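Local coordinates for protein p-nitrophenyl phosphatase (Pho2) (Archaeoglobus fulgidus, PDB 3QGM) that probably acts as a phosphatase of the haloacid dehalogenase superfamily and binds a divalent metal ion, here calcium, at residues K9-D14 / K34-L39; E28-V33 / F64-G69. All blocks are in the same frame, centred on the assembly; numbering follows the deposited sequence. Where two conformers were deposited one is given.

Contact 1 of 2, residues K9-D14 / K34-L39; sequences KGYIID and KKLKEL. With CA (calcium ion), chain E.
Leu36 of helix 27-38 points its two methyls at the strand 10-14, one to Tyr11 and one to Ile13, and so packs the helix on the parallel sheet of a Rossmann-like haloacid dehalogenase (HAD) domain. In this sheet the strand lies between 42-47 and 207-211, and the helix belongs to the right-handed crossover that leads from 10-14 to 42-47.

The apolar packing comes first. CD1 of Leu36 meets CD1 of Ile13 tip to tip at 3.9 Å. Ile13 reaches it with CG1 anti to the carbonyl carbon (chi1 -55°) and an extended chi2. The leucine crosses the tyrosine side chain at about a right angle and lies over one face of its ring, with CD2 of Leu36 4.1 Å from CE2 of Tyr11. Met262 of helix 259-264 touches both Tyr11 and Leu36, and Ile43 of the neighbouring strand touches Ile13 and Leu36, so the leucine sits in a shared apolar layer.

One polar group borders this layer: the hydroxyl of Tyr11, hydrogen-bonded to the backbone of Pro6 and Lys8, which fixes the far end of the ring while its face receives the leucine.

Metal binding is a separate matter, at the strand's C-terminal end. Asp14 is turned off the helix-facing side, and with Asp16 and Asp212 it binds the calcium; its place in a DxDx(T/V) sequence is consistent with the first motif of HAD phosphatases. Three waters also bind the ion; water 3 lies nearest, its O 2.1 Å from the calcium. The carboxylate grips the metal with both oxygens, OD1 of Asp14 at 2.6 Å and OD2 of Asp14 at 2.4 Å from the calcium.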
# COMPACT_ATOMS: atom_id res chain seq x y z
N LYS A 9 -10.33 36.64 15.61
CA LYS A 9 -9.02 37.07 16.12
C LYS A 9 -7.89 36.44 15.30
O LYS A 9 -6.88 37.10 15.02
CB LYS A 9 -8.86 36.70 17.60
CG LYS A 9 -9.54 37.73 18.51
CD LYS A 9 -9.64 37.31 19.99
CE LYS A 9 -10.68 38.22 20.74
NZ LYS A 9 -10.58 38.11 22.22
N GLY A 10 -8.06 35.18 14.92
CA GLY A 10 -7.02 34.46 14.18
C GLY A 10 -7.49 33.57 13.05
O GLY A 10 -8.66 33.19 12.95
N TYR A 11 -6.53 33.23 12.19
CA TYR A 11 -6.78 32.45 10.97
C TYR A 11 -5.70 31.37 10.83
O TYR A 11 -4.53 31.65 10.90
CB TYR A 11 -6.78 33.38 9.76
CG TYR A 11 -7.94 34.33 9.83
CD1 TYR A 11 -9.16 34.01 9.25
CD2 TYR A 11 -7.85 35.51 10.54
CE1 TYR A 11 -10.24 34.84 9.35
CE2 TYR A 11 -8.95 36.36 10.66
CZ TYR A 11 -10.14 36.01 10.07
OH TYR A 11 -11.26 36.84 10.17
N ILE A 12 -6.14 30.14 10.67
CA ILE A 12 -5.28 29.02 10.35
C ILE A 12 -5.44 28.87 8.85
O ILE A 12 -6.53 28.53 8.37
CB ILE A 12 -5.72 27.74 11.06
CG1 ILE A 12 -5.46 27.94 12.56
CG2 ILE A 12 -4.94 26.52 10.49
CD1 ILE A 12 -5.86 26.76 13.46
N ILE A 13 -4.35 29.17 8.13
CA ILE A 13 -4.39 29.28 6.66
C ILE A 13 -3.57 28.17 5.98
O ILE A 13 -2.38 28.01 6.18
CB ILE A 13 -4.03 30.68 6.15
CG1 ILE A 13 -4.94 31.73 6.81
CG2 ILE A 13 -4.23 30.74 4.65
CD1 ILE A 13 -4.63 33.19 6.38
N ASP A 14 -4.27 27.35 5.22
CA ASP A 14 -3.61 26.40 4.28
C ASP A 14 -2.78 27.22 3.27
O ASP A 14 -3.22 28.30 2.84
CB ASP A 14 -4.73 25.58 3.65
CG ASP A 14 -4.33 24.76 2.42
OD1 ASP A 14 -3.24 24.13 2.29
OD2 ASP A 14 -5.23 24.74 1.56
N LYS A 34 -1.71 39.88 3.21
CA LYS A 34 -1.22 41.21 3.53
C LYS A 34 -2.32 42.07 4.13
O LYS A 34 -2.08 42.73 5.15
CB LYS A 34 -0.61 41.86 2.28
CG LYS A 34 0.67 41.17 1.80
CD LYS A 34 1.34 42.05 0.73
CE LYS A 34 2.49 41.34 0.02
NZ LYS A 34 2.97 42.12 -1.17
N LYS A 35 -3.52 42.06 3.55
CA LYS A 35 -4.63 42.82 4.13
C LYS A 35 -5.01 42.33 5.53
O LYS A 35 -5.38 43.15 6.38
CB LYS A 35 -5.88 42.83 3.22
CG LYS A 35 -5.79 43.79 2.00
CD LYS A 35 -5.09 43.16 0.78
CE LYS A 35 -5.37 43.91 -0.56
NZ LYS A 35 -4.33 43.58 -1.62
N LEU A 36 -4.89 41.02 5.76
CA LEU A 36 -5.14 40.44 7.10
C LEU A 36 -4.15 40.91 8.19
O LEU A 36 -4.58 41.16 9.31
CB LEU A 36 -5.14 38.90 7.06
CG LEU A 36 -6.45 38.21 6.65
CD1 LEU A 36 -6.26 36.68 6.66
CD2 LEU A 36 -7.61 38.61 7.56
N LYS A 37 -2.86 40.95 7.87
CA LYS A 37 -1.81 41.42 8.79
C LYS A 37 -2.08 42.88 9.13
O LYS A 37 -2.02 43.31 10.30
CB LYS A 37 -0.43 41.29 8.13
CG LYS A 37 0.02 39.87 7.81
CD LYS A 37 1.42 39.82 7.16
CE LYS A 37 1.40 40.30 5.70
NZ LYS A 37 2.68 40.28 5.04
N GLU A 38 -2.37 43.65 8.07
CA GLU A 38 -2.72 45.08 8.14
C GLU A 38 -3.92 45.36 9.05
O GLU A 38 -3.97 46.39 9.72
CB GLU A 38 -3.10 45.55 6.75
CG GLU A 38 -2.37 46.75 6.23
CD GLU A 38 -3.16 47.45 5.10
OE1 GLU A 38 -2.58 47.67 4.00
OE2 GLU A 38 -4.37 47.77 5.32
N LEU A 39 -4.90 44.47 9.03
CA LEU A 39 -6.03 44.55 9.97
C LEU A 39 -5.66 43.99 11.34
O LEU A 39 -6.55 43.82 12.17
CB LEU A 39 -7.25 43.77 9.46
CG LEU A 39 -8.40 44.46 8.72
CD1 LEU A 39 -7.98 45.73 8.03
CD2 LEU A 39 -9.01 43.44 7.72
CA CA E . -4.35 23.01 0.17
O HOH W 1 -4.31 22.02 -2.06
O HOH W 2 -2.43 21.68 0.36
O HOH W 3 -5.24 21.59 1.50

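Contact 2 of 2, residues E28-V33 / F64-G69; sequences EGVEGV and FGLEVG
A chi1 of 162° swings CG1 of Val30 opposite the backbone N, toward the loop, and with CG of Leu66 anti to its own carbonyl carbon (chi1 -51°) the valine's CG1 and the leucine's CD2 come within 3.6 Å of each other. The other leucine methyl, CD1 of Leu66, lies 3.8 Å from CG1 of Val33, one helical turn on, where the two side chains cross at about a right angle. Leu66 thus spreads its fork over two successive turns of helix 27-38.

Val30 also presses its CG2 against CB of Phe64 at 3.9 Å, while the end of the phenylalanine leads away from the helix. Between Phe64 and Leu66, Gly65 closes helix 54-63 in a Schellman motif, its positive phi of 106° turning the chain so that Leu66 comes down onto helix 27-38. Ile19 touches Val33, Phe64 and Leu66. Cutting Val30 back to alanine is likely to leave a gap beside CD2 of Leu66 and CB of Phe64, giving the leucine fork room to turn. The side chains meet one another through aliphatic carbon, and CG1 of Val30 also rests on the carbonyl of Phe64; packing between these two segments therefore relies on shape and burial, not on polar bonds.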
# COMPACT_ATOMS: atom_id res chain seq x y z
N GLU A 28 -4.02 36.83 -5.46
CA GLU A 28 -5.19 37.17 -4.63
C GLU A 28 -5.04 36.61 -3.21
O GLU A 28 -5.55 37.20 -2.25
CB GLU A 28 -6.47 36.63 -5.27
CG GLU A 28 -6.67 37.03 -6.72
CD GLU A 28 -6.34 35.91 -7.72
OE1 GLU A 28 -5.22 35.34 -7.67
OE2 GLU A 28 -7.20 35.62 -8.58
N GLY A 29 -4.35 35.47 -3.09
CA GLY A 29 -3.99 34.93 -1.77
C GLY A 29 -2.93 35.73 -1.02
O GLY A 29 -3.04 35.98 0.19
N VAL A 30 -1.87 36.14 -1.73
CA VAL A 30 -0.86 37.01 -1.15
C VAL A 30 -1.48 38.31 -0.67
O VAL A 30 -1.27 38.71 0.48
CB VAL A 30 0.31 37.31 -2.17
CG1 VAL A 30 1.12 38.53 -1.74
CG2 VAL A 30 1.22 36.08 -2.35
N GLU A 31 -2.25 38.97 -1.54
CA GLU A 31 -2.93 40.19 -1.20
C GLU A 31 -3.75 39.99 0.09
O GLU A 31 -3.70 40.80 1.02
CB GLU A 31 -3.90 40.58 -2.32
CG GLU A 31 -3.34 41.23 -3.63
CD GLU A 31 -4.48 41.46 -4.69
OE1 GLU A 31 -5.21 42.49 -4.55
OE2 GLU A 31 -4.64 40.62 -5.65
N GLY A 32 -4.53 38.92 0.14
CA GLY A 32 -5.38 38.65 1.29
C GLY A 32 -4.61 38.52 2.58
O GLY A 32 -5.06 38.98 3.62
N VAL A 33 -3.46 37.87 2.52
CA VAL A 33 -2.64 37.74 3.73
C VAL A 33 -2.20 39.11 4.17
O VAL A 33 -2.30 39.47 5.34
CB VAL A 33 -1.39 36.90 3.48
CG1 VAL A 33 -0.37 37.09 4.67
CG2 VAL A 33 -1.76 35.45 3.32
N PHE A 64 7.30 35.22 -1.67
CA PHE A 64 6.03 35.75 -2.19
C PHE A 64 5.79 37.20 -1.76
O PHE A 64 4.85 37.84 -2.21
CB PHE A 64 4.85 34.90 -1.69
CG PHE A 64 4.83 33.48 -2.20
CD1 PHE A 64 5.56 33.11 -3.31
CD2 PHE A 64 4.07 32.52 -1.57
CE1 PHE A 64 5.53 31.82 -3.76
CE2 PHE A 64 4.04 31.22 -2.03
CZ PHE A 64 4.79 30.86 -3.11
N GLY A 65 6.59 37.70 -0.84
CA GLY A 65 6.48 39.08 -0.43
C GLY A 65 5.84 39.25 0.93
O GLY A 65 5.53 40.36 1.34
N LEU A 66 5.62 38.13 1.63
CA LEU A 66 4.94 38.18 2.90
C LEU A 66 5.98 38.33 4.02
O LEU A 66 7.09 37.80 3.92
CB LEU A 66 4.09 36.90 3.12
CG LEU A 66 3.13 36.53 1.97
CD1 LEU A 66 2.21 35.41 2.41
CD2 LEU A 66 2.31 37.70 1.53
N GLU A 67 5.57 39.05 5.05
CA GLU A 67 6.35 39.25 6.23
C GLU A 67 5.86 38.19 7.20
O GLU A 67 4.71 38.23 7.62
CB GLU A 67 6.08 40.65 6.80
CG GLU A 67 7.27 41.31 7.49
CD GLU A 67 7.60 42.67 6.86
OE1 GLU A 67 8.14 42.67 5.72
OE2 GLU A 67 7.31 43.72 7.47
N VAL A 68 6.73 37.24 7.53
CA VAL A 68 6.34 36.00 8.22
C VAL A 68 7.50 35.62 9.12
O VAL A 68 8.64 35.58 8.69
CB VAL A 68 6.07 34.82 7.21
CG1 VAL A 68 5.54 33.60 7.90
CG2 VAL A 68 5.11 35.23 6.10
N GLY A 69 7.21 35.37 10.39
CA GLY A 69 8.21 34.78 11.31
C GLY A 69 8.09 33.25 11.43
O GLY A 69 7.05 32.68 11.12

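Both contacts use helix 27-38 and are buried, but they load different parts of it. Contact 1 takes its C-terminal half, laid on strand 10-14 of the six-stranded sheet, the strand that carries a calcium ligand at its end; contact 2 takes the preceding turns, covered by the loop that runs from helix 54-63 to strand 73-75. They lie about 9 Å apart, centre to centre. Contact 2 buries more surface, 204 Å² against 118 Å², and is mainly aliphatic, whereas contact 1 adds an aromatic face and leads at one end to the calcium. They also meet directly at the helix surface: Lys34 and Lys37, exposed or partly so, pack along Leu66 and its neighbours.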